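Local coordinates for isochorismatase hydrolase (PDB 3HB7), which probably acts as a hydrolase, as a member of the isochorismatase family of cysteine hydrolases, though its natural substrate is not established, at residues 58-63 / 98-103; 104-109 / 135-140; 14-19 / 83-88; 9-14 / 54-59. All blocks are in the same frame, centred on the assembly; numbering follows the deposited sequence.

Contact 1: residues 58-63 / 98-103; sequences IQEAHR and VQKRRH
Ile58 and Lys100 meet in the tight half of this contact, where the ends of parallel strands 53-60 and 96-100 run side by side. Ile58 CG2 packs against Lys100 CE at 3.8 Å, the two side chains crossing at about a right angle, and Ile58 CG1 lies alongside Val98 CB. The backbone here is knitted by three nearly straight bonds: Gln59 N to Val98 O, Lys100 N to Gln59 O and Ala61 N to Lys100 O, the last the shortest at 2.8 Å. The extended middle of Lys100 lays CD and CE along Ile58 CG2, and a final bend (chi4 87°) turns NZ to a water and Asp14. Past the strands the contact frays. Arg63 CG lies 3.5 Å above one face of the Arg101 guanidinium, offset toward its rim, the two guanidinium planes 85° apart. Arg63 NE and Arg101 NH2, both donors, face each other at 3.4 Å without a hydrogen bond, at an exposed edge. Back inside, the water accepts from Lys100 NZ and donates to Glu60 OE2 and Arg102 O. Lys100 NZ forms its salt bridge with Asp14 and its side chain touches Cys133, consistent with the Asp-Lys-Cys catalytic triad of isochorismatase-like cysteine hydrolases.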
loop_
_atom_site.group_PDB
_atom_site.type_symbol
_atom_site.label_atom_id
_atom_site.label_comp_id
_atom_site.label_asym_id
_atom_site.label_seq_id
_atom_site.Cartn_x
_atom_site.Cartn_y
_atom_site.Cartn_z
ATOM N N ILE E 58 -37.957 7.003 -25.539
ATOM C CA ILE E 58 -38.019 5.893 -24.642
ATOM C C ILE E 58 -37.801 6.315 -23.223
ATOM O O ILE E 58 -36.813 6.911 -22.895
ATOM C CB ILE E 58 -37.030 4.851 -25.066
ATOM C CG1 ILE E 58 -37.373 4.435 -26.474
ATOM C CG2 ILE E 58 -37.116 3.663 -24.179
ATOM C CD1 ILE E 58 -36.341 3.740 -27.139
ATOM N N GLN E 59 -38.754 5.999 -22.380
ATOM C CA GLN E 59 -38.699 6.381 -21.003
ATOM C C GLN E 59 -38.840 5.206 -20.071
ATOM O O GLN E 59 -39.712 4.403 -20.217
ATOM C CB GLN E 59 -39.783 7.402 -20.698
ATOM C CG GLN E 59 -41.130 6.822 -20.582
ATOM C CD GLN E 59 -42.218 7.825 -20.436
ATOM O OE1 GLN E 59 -42.077 8.769 -19.711
ATOM N NE2 GLN E 59 -43.285 7.646 -21.147
ATOM N N GLU E 60 -37.971 5.155 -19.087
ATOM C CA GLU E 60 -38.053 4.187 -18.027
ATOM C C GLU E 60 -39.251 4.525 -17.199
ATOM O O GLU E 60 -39.440 5.655 -16.847
ATOM C CB GLU E 60 -36.805 4.269 -17.177
ATOM C CG GLU E 60 -36.812 3.422 -15.960
ATOM C CD GLU E 60 -35.477 3.404 -15.263
ATOM O OE1 GLU E 60 -35.394 3.860 -14.135
ATOM O OE2 GLU E 60 -34.504 2.949 -15.848
ATOM N N ALA E 61 -40.072 3.528 -16.935
ATOM C CA ALA E 61 -41.290 3.681 -16.191
ATOM C C ALA E 61 -41.606 2.499 -15.291
ATOM O O ALA E 61 -42.455 1.726 -15.600
ATOM C CB ALA E 61 -42.417 3.928 -17.129
ATOM N N HIS E 62 -40.939 2.383 -14.170
ATOM C CA HIS E 62 -41.099 1.227 -13.323
ATOM C C HIS E 62 -42.419 1.239 -12.623
ATOM O O HIS E 62 -43.027 2.254 -12.492
ATOM C CB HIS E 62 -39.991 1.171 -12.293
ATOM C CG HIS E 62 -38.669 0.797 -12.859
ATOM N ND1 HIS E 62 -38.231 -0.497 -12.921
ATOM C CD2 HIS E 62 -37.693 1.545 -13.401
ATOM C CE1 HIS E 62 -37.042 -0.535 -13.474
ATOM N NE2 HIS E 62 -36.691 0.694 -13.774
ATOM N N ARG E 63 -42.840 0.082 -12.155
ATOM C CA ARG E 63 -43.996 -0.047 -11.303
ATOM C C ARG E 63 -43.725 0.557 -9.963
ATOM O O ARG E 63 -42.656 0.422 -9.448
ATOM C CB ARG E 63 -44.241 -1.494 -11.024
ATOM C CG ARG E 63 -44.492 -2.317 -12.180
ATOM C CD ARG E 63 -45.531 -3.300 -11.838
ATOM N NE ARG E 63 -44.957 -4.565 -11.482
ATOM C CZ ARG E 63 -45.423 -5.332 -10.522
ATOM N NH1 ARG E 63 -46.468 -4.955 -9.830
ATOM N NH2 ARG E 63 -44.847 -6.473 -10.256
ATOM N N VAL E 98 -42.156 4.842 -26.158
ATOM C CA VAL E 98 -42.075 3.533 -25.572
ATOM C C VAL E 98 -41.733 3.615 -24.113
ATOM O O VAL E 98 -40.825 4.289 -23.730
ATOM C CB VAL E 98 -41.030 2.687 -26.238
ATOM C CG1 VAL E 98 -41.117 1.277 -25.758
ATOM C CG2 VAL E 98 -41.178 2.732 -27.679
ATOM N N GLN E 99 -42.461 2.882 -23.302
ATOM C CA GLN E 99 -42.150 2.782 -21.903
ATOM C C GLN E 99 -41.566 1.444 -21.553
ATOM O O GLN E 99 -42.091 0.435 -21.900
ATOM C CB GLN E 99 -43.375 3.030 -21.082
ATOM C CG GLN E 99 -44.001 4.325 -21.394
ATOM C CD GLN E 99 -45.469 4.229 -21.539
ATOM O OE1 GLN E 99 -46.192 4.605 -20.640
ATOM N NE2 GLN E 99 -45.930 3.719 -22.657
ATOM N N LYS E 100 -40.456 1.477 -20.845
ATOM C CA LYS E 100 -39.700 0.298 -20.507
ATOM C C LYS E 100 -39.480 0.211 -19.015
ATOM O O LYS E 100 -39.373 1.206 -18.369
ATOM C CB LYS E 100 -38.375 0.311 -21.253
ATOM C CG LYS E 100 -37.435 1.341 -20.798
ATOM C CD LYS E 100 -36.121 1.197 -21.427
ATOM C CE LYS E 100 -35.236 2.350 -21.119
ATOM N NZ LYS E 100 -34.460 2.281 -19.884
ATOM N N ARG E 101 -39.482 -0.999 -18.482
ATOM C CA ARG E 101 -39.196 -1.285 -17.081
ATOM C C ARG E 101 -37.837 -1.945 -16.812
ATOM O O ARG E 101 -37.539 -2.248 -15.702
ATOM C CB ARG E 101 -40.296 -2.158 -16.482
ATOM C CG ARG E 101 -41.690 -1.629 -16.600
ATOM C CD ARG E 101 -42.780 -2.652 -16.294
ATOM N NE ARG E 101 -42.437 -3.438 -15.137
ATOM C CZ ARG E 101 -42.908 -4.622 -14.851
ATOM N NH1 ARG E 101 -43.780 -5.201 -15.620
ATOM N NH2 ARG E 101 -42.483 -5.227 -13.778
ATOM N N ARG E 102 -37.049 -2.176 -17.841
ATOM C CA ARG E 102 -35.751 -2.826 -17.749
ATOM C C ARG E 102 -34.772 -2.062 -18.613
ATOM O O ARG E 102 -35.095 -1.038 -19.113
ATOM C CB ARG E 102 -35.784 -4.305 -18.129
ATOM C CG ARG E 102 -36.476 -5.214 -17.156
ATOM C CD ARG E 102 -35.798 -5.250 -15.826
ATOM N NE ARG E 102 -36.466 -6.112 -14.884
ATOM C CZ ARG E 102 -37.435 -5.732 -14.089
ATOM N NH1 ARG E 102 -37.867 -4.499 -14.109
ATOM N NH2 ARG E 102 -37.983 -6.596 -13.293
ATOM N N HIS E 103 -33.553 -2.524 -18.741
ATOM C CA HIS E 103 -32.569 -1.708 -19.405
ATOM C C HIS E 103 -32.811 -1.398 -20.862
ATOM O O HIS E 103 -32.758 -0.286 -21.257
ATOM C CB HIS E 103 -31.201 -2.344 -19.264
ATOM C CG HIS E 103 -30.663 -2.311 -17.873
ATOM N ND1 HIS E 103 -29.635 -3.109 -17.462
ATOM C CD2 HIS E 103 -31.009 -1.573 -16.801
ATOM C CE1 HIS E 103 -29.377 -2.873 -16.197
ATOM N NE2 HIS E 103 -30.191 -1.939 -15.775
HETATM O O HOH W 1 -35.940 0.982 -17.604
#

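Contact 2: residues 104-109 / 135-140; sequences SGFAHT and RSTATD
Ser136 opens the contact, its CB resting 4.0 Å from the backbone N of Ser104, where the loop after strand 96-100 comes up against helix 133-143. A bound sodium ion lies about 4 Å from the Ser136 side chain. One residue on, Thr137 OG1 accepts the N-H of Gly105 at 3.1 Å with an angle of 161° at the hydrogen, and it also bonds to Cys133 O in the previous turn of its own helix. With OG1 beside the backbone N (chi1 -47°), the CG2 methyl goes the other way and meets Phe106 CE2 at 3.9 Å. A helical turn later comes Asp140. Its CB presses on Phe106 CD2 at 3.4 Å, and its carbonyl carbon sits over one ring face, toward the rim; ring and carboxylate planes stand 70° apart. Asp140 OD2 probably accepts from Ser104 OG, though the modelled 2.4 Å is too short to trust as a length. Ser104 OG in turn accepts from Phe106 N, an ST turn. The start of this loop, which follows Lys100 and His103, is thus held to the helix through Gly105 N and Thr137 OG1 and braced internally by the ST turn, with the Asp140 link a probable addition.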
loop_
_atom_site.group_PDB
_atom_site.type_symbol
_atom_site.label_atom_id
_atom_site.label_comp_id
_atom_site.label_asym_id
_atom_site.label_seq_id
_atom_site.Cartn_x
_atom_site.Cartn_y
_atom_site.Cartn_z
ATOM N N SER E 104 -33.068 -2.414 -21.649
ATOM C CA SER E 104 -33.280 -2.269 -23.058
ATOM C C SER E 104 -34.590 -1.611 -23.425
ATOM O O SER E 104 -35.607 -1.830 -22.831
ATOM C CB SER E 104 -33.204 -3.623 -23.710
ATOM O OG SER E 104 -33.102 -3.551 -25.079
ATOM N N GLY E 105 -34.523 -0.815 -24.460
ATOM C CA GLY E 105 -35.674 -0.259 -25.099
ATOM C C GLY E 105 -36.554 -1.337 -25.663
ATOM O O GLY E 105 -37.703 -1.165 -25.745
ATOM N N PHE E 106 -35.984 -2.444 -26.066
ATOM C CA PHE E 106 -36.720 -3.540 -26.629
ATOM C C PHE E 106 -37.312 -4.515 -25.632
ATOM O O PHE E 106 -38.114 -5.304 -25.990
ATOM C CB PHE E 106 -35.820 -4.330 -27.558
ATOM C CG PHE E 106 -35.455 -3.629 -28.811
ATOM C CD1 PHE E 106 -36.155 -3.850 -29.949
ATOM C CD2 PHE E 106 -34.365 -2.798 -28.869
ATOM C CE1 PHE E 106 -35.819 -3.242 -31.082
ATOM C CE2 PHE E 106 -34.031 -2.197 -30.004
ATOM C CZ PHE E 106 -34.748 -2.418 -31.114
ATOM N N ALA E 107 -36.899 -4.486 -24.389
ATOM C CA ALA E 107 -37.216 -5.582 -23.517
ATOM C C ALA E 107 -38.619 -5.437 -22.963
ATOM O O ALA E 107 -38.913 -4.528 -22.263
ATOM C CB ALA E 107 -36.223 -5.657 -22.428
ATOM N N HIS E 108 -39.477 -6.361 -23.348
ATOM C CA HIS E 108 -40.871 -6.385 -22.963
ATOM C C HIS E 108 -41.664 -5.224 -23.481
ATOM O O HIS E 108 -42.635 -4.862 -22.914
ATOM C CB HIS E 108 -41.007 -6.477 -21.455
ATOM C CG HIS E 108 -40.155 -7.533 -20.836
ATOM N ND1 HIS E 108 -39.220 -7.262 -19.873
ATOM C CD2 HIS E 108 -40.089 -8.857 -21.058
ATOM C CE1 HIS E 108 -38.629 -8.377 -19.518
ATOM N NE2 HIS E 108 -39.146 -9.359 -20.220
ATOM N N THR E 109 -41.239 -4.661 -24.581
ATOM C CA THR E 109 -41.906 -3.550 -25.188
ATOM C C THR E 109 -42.308 -3.880 -26.593
ATOM O O THR E 109 -41.997 -4.910 -27.109
ATOM C CB THR E 109 -41.036 -2.342 -25.291
ATOM O OG1 THR E 109 -40.033 -2.578 -26.260
ATOM C CG2 THR E 109 -40.429 -2.001 -23.976
ATOM N N ARG E 135 -26.365 1.070 -24.415
ATOM C CA ARG E 135 -25.698 -0.092 -24.922
ATOM C C ARG E 135 -26.626 -1.275 -25.045
ATOM O O ARG E 135 -26.525 -2.030 -25.967
ATOM C CB ARG E 135 -24.470 -0.434 -24.093
ATOM C CG ARG E 135 -24.383 -1.854 -23.654
ATOM C CD ARG E 135 -23.785 -2.739 -24.674
ATOM N NE ARG E 135 -22.387 -2.936 -24.404
ATOM C CZ ARG E 135 -21.711 -4.036 -24.664
ATOM N NH1 ARG E 135 -22.276 -5.081 -25.225
ATOM N NH2 ARG E 135 -20.442 -4.073 -24.368
ATOM N N SER E 136 -27.519 -1.426 -24.091
ATOM C CA SER E 136 -28.468 -2.510 -24.094
ATOM C C SER E 136 -29.416 -2.473 -25.264
ATOM O O SER E 136 -29.710 -3.468 -25.852
ATOM C CB SER E 136 -29.300 -2.462 -22.835
ATOM O OG SER E 136 -28.595 -2.988 -21.775
ATOM N N THR E 137 -29.915 -1.295 -25.558
ATOM C CA THR E 137 -30.789 -1.078 -26.675
ATOM C C THR E 137 -30.102 -1.359 -27.993
ATOM O O THR E 137 -30.682 -1.926 -28.860
ATOM C CB THR E 137 -31.392 0.291 -26.625
ATOM O OG1 THR E 137 -31.867 0.522 -25.318
ATOM C CG2 THR E 137 -32.520 0.377 -27.521
ATOM N N ALA E 138 -28.842 -0.988 -28.097
ATOM C CA ALA E 138 -28.036 -1.305 -29.249
ATOM C C ALA E 138 -27.833 -2.780 -29.464
ATOM O O ALA E 138 -27.882 -3.230 -30.562
ATOM C CB ALA E 138 -26.718 -0.639 -29.155
ATOM N N THR E 139 -27.579 -3.524 -28.414
ATOM C CA THR E 139 -27.427 -4.946 -28.523
ATOM C C THR E 139 -28.704 -5.613 -28.978
ATOM O O THR E 139 -28.681 -6.519 -29.742
ATOM C CB THR E 139 -27.024 -5.537 -27.189
ATOM O OG1 THR E 139 -25.806 -4.961 -26.769
ATOM C CG2 THR E 139 -26.843 -6.992 -27.281
ATOM N N ASP E 140 -29.820 -5.175 -28.460
ATOM C CA ASP E 140 -31.092 -5.708 -28.857
ATOM C C ASP E 140 -31.440 -5.423 -30.308
ATOM O O ASP E 140 -32.009 -6.227 -30.948
ATOM C CB ASP E 140 -32.191 -5.268 -27.909
ATOM C CG ASP E 140 -32.172 -6.021 -26.625
ATOM O OD1 ASP E 140 -31.276 -6.819 -26.406
ATOM O OD2 ASP E 140 -33.060 -5.813 -25.822
#

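Contact 3: residues 14-19 / 83-88; sequences DMLNDF and SDFIPE
Leu16, Asn17 and Ile86 bury the most area where the loop after strand 8-13 meets the loop leading toward strand 96-100. Leu16 straddles the carbonyl of Ser83, with CD2 at 3.3 Å and CD1 at 3.5 Å from Ser83 O. The same CD2 methyl lies against Phe85 CD1 at 3.7 Å, the two side chains running alongside each other and pointing the same way. Asn17 holds on mainly by its backbone: its N-H bonds to Asp84 O at 2.9 Å. Its CG, turned away from its own carbonyl carbon (chi1 -75°), carries the amide toward the other loop, where OD1 meets Ile86 CG2 at 3.3 Å and ND2 bonds to Trp81 O. The Asn17 and Asp84 side chains run side by side, ND2 nearest Asp84 CB and their flat ends at 90°; the Asp84 carboxylate bonds to the hydroxyl of Tyr90. Ile86 returns a second, weak backbone bond from its N to Met15 O, 3.3 Å away. Its two branches meet successive carbonyls, CG1 at Met15 O and CG2 at Leu16 O. Met15, a selenomethionine at the centre of an inverse gamma turn, and Ile86 both continue onto helix 35-47, through Leu38 and Ile35. Two backbone bonds, one weak, and aliphatic groups packed on carbonyls hold the loop that directly follows Asp14, whose carboxylate pairs with Lys100, probably in the active site.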
loop_
_atom_site.group_PDB
_atom_site.type_symbol
_atom_site.label_atom_id
_atom_site.label_comp_id
_atom_site.label_asym_id
_atom_site.label_seq_id
_atom_site.Cartn_x
_atom_site.Cartn_y
_atom_site.Cartn_z
ATOM N N ASP E 14 -34.122 7.835 -22.330
ATOM C CA ASP E 14 -34.143 8.259 -20.959
ATOM C C ASP E 14 -33.716 9.674 -20.629
ATOM O O ASP E 14 -33.240 9.929 -19.560
ATOM C CB ASP E 14 -33.379 7.271 -20.109
ATOM C CG ASP E 14 -34.155 6.020 -19.845
ATOM O OD1 ASP E 14 -35.349 5.976 -20.109
ATOM O OD2 ASP E 14 -33.564 5.073 -19.348
HETATM N N MSE E 15 -33.959 10.610 -21.514
HETATM C CA MSE E 15 -33.656 11.972 -21.199
HETATM C C MSE E 15 -34.830 12.468 -20.420
HETATM O O MSE E 15 -35.709 13.079 -20.948
HETATM C CB MSE E 15 -33.481 12.766 -22.468
HETATM C CG MSE E 15 -32.333 12.284 -23.349
HETATM SE SE MSE E 15 -30.595 12.368 -22.630
HETATM C CE MSE E 15 -30.429 14.243 -22.567
ATOM N N LEU E 16 -34.804 12.186 -19.133
ATOM C CA LEU E 16 -35.923 12.336 -18.243
ATOM C C LEU E 16 -35.620 13.241 -17.070
ATOM O O LEU E 16 -34.497 13.527 -16.789
ATOM C CB LEU E 16 -36.351 10.987 -17.712
ATOM C CG LEU E 16 -36.441 9.806 -18.647
ATOM C CD1 LEU E 16 -36.857 8.584 -17.877
ATOM C CD2 LEU E 16 -37.412 10.092 -19.703
ATOM N N ASN E 17 -36.667 13.672 -16.396
ATOM C CA ASN E 17 -36.587 14.681 -15.377
ATOM C C ASN E 17 -35.728 14.206 -14.249
ATOM O O ASN E 17 -35.002 14.977 -13.657
ATOM C CB ASN E 17 -37.971 15.100 -14.893
ATOM C CG ASN E 17 -38.687 15.980 -15.875
ATOM O OD1 ASN E 17 -38.094 16.562 -16.740
ATOM N ND2 ASN E 17 -39.977 16.051 -15.754
ATOM N N ASP E 18 -35.834 12.927 -13.945
ATOM C CA ASP E 18 -35.044 12.309 -12.904
ATOM C C ASP E 18 -33.561 12.268 -13.163
ATOM O O ASP E 18 -32.783 12.322 -12.255
ATOM C CB ASP E 18 -35.538 10.916 -12.617
ATOM C CG ASP E 18 -36.558 10.890 -11.544
ATOM O OD1 ASP E 18 -36.615 11.839 -10.789
ATOM O OD2 ASP E 18 -37.310 9.928 -11.442
ATOM N N PHE E 19 -33.175 12.082 -14.405
ATOM C CA PHE E 19 -31.787 11.867 -14.705
ATOM C C PHE E 19 -31.054 13.029 -15.315
ATOM O O PHE E 19 -29.846 13.064 -15.290
ATOM C CB PHE E 19 -31.630 10.678 -15.636
ATOM C CG PHE E 19 -32.360 9.472 -15.200
ATOM C CD1 PHE E 19 -32.232 9.000 -13.938
ATOM C CD2 PHE E 19 -33.177 8.811 -16.063
ATOM C CE1 PHE E 19 -32.889 7.904 -13.559
ATOM C CE2 PHE E 19 -33.836 7.724 -15.674
ATOM C CZ PHE E 19 -33.693 7.272 -14.423
ATOM N N SER E 83 -40.277 10.370 -14.285
ATOM C CA SER E 83 -40.398 9.564 -15.483
ATOM C C SER E 83 -40.480 10.354 -16.757
ATOM O O SER E 83 -40.100 9.882 -17.795
ATOM C CB SER E 83 -41.584 8.633 -15.378
ATOM O OG SER E 83 -41.384 7.493 -16.150
ATOM N N ASP E 84 -41.013 11.561 -16.665
ATOM C CA ASP E 84 -41.296 12.374 -17.841
ATOM C C ASP E 84 -40.100 12.950 -18.530
ATOM O O ASP E 84 -39.078 13.151 -17.941
ATOM C CB ASP E 84 -42.279 13.483 -17.516
ATOM C CG ASP E 84 -43.275 13.704 -18.614
ATOM O OD1 ASP E 84 -43.470 12.797 -19.424
ATOM O OD2 ASP E 84 -43.868 14.781 -18.676
ATOM N N PHE E 85 -40.258 13.211 -19.807
ATOM C CA PHE E 85 -39.211 13.811 -20.583
ATOM C C PHE E 85 -38.951 15.233 -20.118
ATOM O O PHE E 85 -39.830 15.911 -19.652
ATOM C CB PHE E 85 -39.543 13.736 -22.062
ATOM C CG PHE E 85 -39.882 12.364 -22.515
ATOM C CD1 PHE E 85 -38.912 11.480 -22.833
ATOM C CD2 PHE E 85 -41.172 11.950 -22.574
ATOM C CE1 PHE E 85 -39.227 10.228 -23.204
ATOM C CE2 PHE E 85 -41.474 10.705 -22.944
ATOM C CZ PHE E 85 -40.504 9.849 -23.260
ATOM N N ILE E 86 -37.715 15.655 -20.207
ATOM C CA ILE E 86 -37.397 17.012 -19.926
ATOM C C ILE E 86 -37.948 17.823 -21.066
ATOM O O ILE E 86 -37.983 17.374 -22.186
ATOM C CB ILE E 86 -35.913 17.199 -19.807
ATOM C CG1 ILE E 86 -35.235 16.654 -21.037
ATOM C CG2 ILE E 86 -35.420 16.499 -18.608
ATOM C CD1 ILE E 86 -33.871 17.092 -21.178
ATOM N N PRO E 87 -38.345 19.039 -20.772
ATOM C CA PRO E 87 -39.026 19.895 -21.722
ATOM C C PRO E 87 -38.180 20.146 -22.915
ATOM O O PRO E 87 -38.689 20.185 -23.999
ATOM C CB PRO E 87 -39.175 21.176 -20.948
ATOM C CG PRO E 87 -39.314 20.742 -19.580
ATOM C CD PRO E 87 -38.457 19.556 -19.408
ATOM N N GLU E 88 -36.890 20.258 -22.719
ATOM C CA GLU E 88 -35.985 20.581 -23.790
ATOM C C GLU E 88 -36.071 19.539 -24.857
ATOM O O GLU E 88 -35.853 19.818 -26.013
ATOM C CB GLU E 88 -34.564 20.646 -23.291
ATOM C CG GLU E 88 -34.263 21.813 -22.414
ATOM C CD GLU E 88 -34.661 21.599 -20.997
ATOM O OE1 GLU E 88 -35.348 20.637 -20.700
ATOM O OE2 GLU E 88 -34.289 22.411 -20.163
#

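Contact 4: residues 9-14 / 54-59; sequences AILVID and HLVHIQ
Leu11 and Val56 supply the closest apolar fit between strands 8-13 and 53-60. With Leu11 CG anti to the carbonyl carbon (chi1 -47°) and the chain extended beyond, CD2 settles on the branch point of Val56, 3.6 Å from CB, with Val56 CG1 and CG2 around it at 4.0 and 3.8 Å. Farther along the same face the CD1 methyl of Ile58 drops between Leu11 CB at 3.9 Å and Ile13 CG1 at 4.2 Å, a bump between two neighbours on the opposing strand. Thr137 of helix 133-143 packs over Leu11 and Ile13 here. On the other face the Leu55 CD2 methyl lies against Ile10 CB at 3.9 Å, and Phe42 and Val45 of helix 35-47 close over the layer. Val12 CB approaches the His57 ring obliquely; His57 NE2 bonds to Glu95, whereas ND1 is buried with no partner in the model. Five backbone bonds, from Ile10 N to His54 O through to Asp14 N to Ile58 O at 2.9 Å, keep the strands in step. At that end Asp14 OD1 accepts the N-H of Glu60. Helix 35-47 lies in the connection between the strands, making this a beta-alpha-beta crossover at the heart of the parallel, helix-flanked sheet of the isochorismatase fold.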
loop_
_atom_site.group_PDB
_atom_site.type_symbol
_atom_site.label_atom_id
_atom_site.label_comp_id
_atom_site.label_asym_id
_atom_site.label_seq_id
_atom_site.Cartn_x
_atom_site.Cartn_y
_atom_site.Cartn_z
ATOM N N ALA E 9 -34.863 5.083 -37.534
ATOM C CA ALA E 9 -35.469 5.473 -36.288
ATOM C C ALA E 9 -34.395 5.918 -35.337
ATOM O O ALA E 9 -33.381 5.286 -35.186
ATOM C CB ALA E 9 -36.233 4.358 -35.711
ATOM N N ILE E 10 -34.634 7.026 -34.687
ATOM C CA ILE E 10 -33.693 7.540 -33.752
ATOM C C ILE E 10 -34.295 7.368 -32.408
ATOM O O ILE E 10 -35.343 7.877 -32.148
ATOM C CB ILE E 10 -33.457 9.011 -34.015
ATOM C CG1 ILE E 10 -32.861 9.170 -35.396
ATOM C CG2 ILE E 10 -32.547 9.611 -32.987
ATOM C CD1 ILE E 10 -32.522 10.539 -35.733
ATOM N N LEU E 11 -33.612 6.638 -31.548
ATOM C CA LEU E 11 -34.141 6.333 -30.245
ATOM C C LEU E 11 -33.556 7.256 -29.220
ATOM O O LEU E 11 -32.384 7.336 -29.061
ATOM C CB LEU E 11 -33.853 4.887 -29.882
ATOM C CG LEU E 11 -34.190 3.923 -30.996
ATOM C CD1 LEU E 11 -33.800 2.527 -30.682
ATOM C CD2 LEU E 11 -35.613 3.983 -31.301
ATOM N N VAL E 12 -34.404 7.961 -28.519
ATOM C CA VAL E 12 -33.935 8.889 -27.554
ATOM C C VAL E 12 -34.206 8.292 -26.217
ATOM O O VAL E 12 -35.325 8.108 -25.835
ATOM C CB VAL E 12 -34.648 10.210 -27.722
ATOM C CG1 VAL E 12 -34.112 11.213 -26.794
ATOM C CG2 VAL E 12 -34.497 10.675 -29.099
ATOM N N ILE E 13 -33.137 7.968 -25.520
ATOM C CA ILE E 13 -33.236 7.109 -24.378
ATOM C C ILE E 13 -33.044 7.784 -23.065
ATOM O O ILE E 13 -31.996 8.217 -22.726
ATOM C CB ILE E 13 -32.238 5.967 -24.491
ATOM C CG1 ILE E 13 -32.631 5.040 -25.619
ATOM C CG2 ILE E 13 -32.193 5.208 -23.243
ATOM C CD1 ILE E 13 -31.504 4.420 -26.261
ATOM N N ASP E 14 -34.122 7.835 -22.330
ATOM C CA ASP E 14 -34.143 8.259 -20.959
ATOM C C ASP E 14 -33.716 9.674 -20.629
ATOM O O ASP E 14 -33.240 9.929 -19.560
ATOM C CB ASP E 14 -33.379 7.271 -20.109
ATOM C CG ASP E 14 -34.155 6.020 -19.845
ATOM O OD1 ASP E 14 -35.349 5.976 -20.109
ATOM O OD2 ASP E 14 -33.564 5.073 -19.348
ATOM N N HIS E 54 -37.617 8.845 -38.229
ATOM C CA HIS E 54 -38.560 8.935 -37.141
ATOM C C HIS E 54 -37.880 9.175 -35.826
ATOM O O HIS E 54 -36.787 8.743 -35.618
ATOM C CB HIS E 54 -39.323 7.644 -36.990
ATOM C CG HIS E 54 -40.167 7.282 -38.162
ATOM N ND1 HIS E 54 -41.339 6.578 -38.036
ATOM C CD2 HIS E 54 -39.998 7.493 -39.482
ATOM C CE1 HIS E 54 -41.864 6.383 -39.224
ATOM N NE2 HIS E 54 -41.071 6.929 -40.119
ATOM N N LEU E 55 -38.579 9.829 -34.922
ATOM C CA LEU E 55 -38.118 10.011 -33.578
ATOM C C LEU E 55 -38.934 9.111 -32.681
ATOM O O LEU E 55 -40.138 9.111 -32.763
ATOM C CB LEU E 55 -38.350 11.436 -33.144
ATOM C CG LEU E 55 -37.310 12.483 -33.458
ATOM C CD1 LEU E 55 -37.477 13.645 -32.532
ATOM C CD2 LEU E 55 -35.957 11.903 -33.348
ATOM N N VAL E 56 -38.260 8.333 -31.847
ATOM C CA VAL E 56 -38.883 7.470 -30.868
ATOM C C VAL E 56 -38.348 7.831 -29.508
ATOM O O VAL E 56 -37.174 7.876 -29.310
ATOM C CB VAL E 56 -38.555 6.032 -31.164
ATOM C CG1 VAL E 56 -39.327 5.120 -30.303
ATOM C CG2 VAL E 56 -38.797 5.735 -32.568
ATOM N N HIS E 57 -39.216 8.092 -28.561
ATOM C CA HIS E 57 -38.769 8.481 -27.241
ATOM C C HIS E 57 -39.007 7.377 -26.236
ATOM O O HIS E 57 -40.095 6.874 -26.100
ATOM C CB HIS E 57 -39.475 9.739 -26.766
ATOM C CG HIS E 57 -39.540 10.827 -27.785
ATOM N ND1 HIS E 57 -38.706 11.916 -27.761
ATOM C CD2 HIS E 57 -40.352 11.001 -28.847
ATOM C CE1 HIS E 57 -38.983 12.698 -28.778
ATOM N NE2 HIS E 57 -39.976 12.165 -29.453
ATOM N N ILE E 58 -37.957 7.003 -25.539
ATOM C CA ILE E 58 -38.019 5.893 -24.642
ATOM C C ILE E 58 -37.801 6.315 -23.223
ATOM O O ILE E 58 -36.813 6.911 -22.895
ATOM C CB ILE E 58 -37.030 4.851 -25.066
ATOM C CG1 ILE E 58 -37.373 4.435 -26.474
ATOM C CG2 ILE E 58 -37.116 3.663 -24.179
ATOM C CD1 ILE E 58 -36.341 3.740 -27.139
ATOM N N GLN E 59 -38.754 5.999 -22.380
ATOM C CA GLN E 59 -38.699 6.381 -21.003
ATOM C C GLN E 59 -38.840 5.206 -20.071
ATOM O O GLN E 59 -39.712 4.403 -20.217
ATOM C CB GLN E 59 -39.783 7.402 -20.698
ATOM C CG GLN E 59 -41.130 6.822 -20.582
ATOM C CD GLN E 59 -42.218 7.825 -20.436
ATOM O OE1 GLN E 59 -42.077 8.769 -19.711
ATOM N NE2 GLN E 59 -43.285 7.646 -21.147
#

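In the fold
Contacts 1 and 4 lie on one parallel sheet and share strand 53-60, which runs between strands 8-13 and 96-100; their centres are about 12 Å apart. Contact 3 joins the loop just after strand 8-13 to the loop connecting strands 53-60 and 96-100, and shares Asp14 with contact 4. Contact 2, centred about 11 Å from contact 1, fixes the loop after strand 96-100 to helix 133-143, and its centre is about 19 Å from that of contact 3. Contact 3 alternates along the chain with both contact 4 and contact 1, and contact 2 follows them. Together they bring Asp14, Lys100 and the start of helix 133-143 with Cys133 to one end of the sheet, probably the active site.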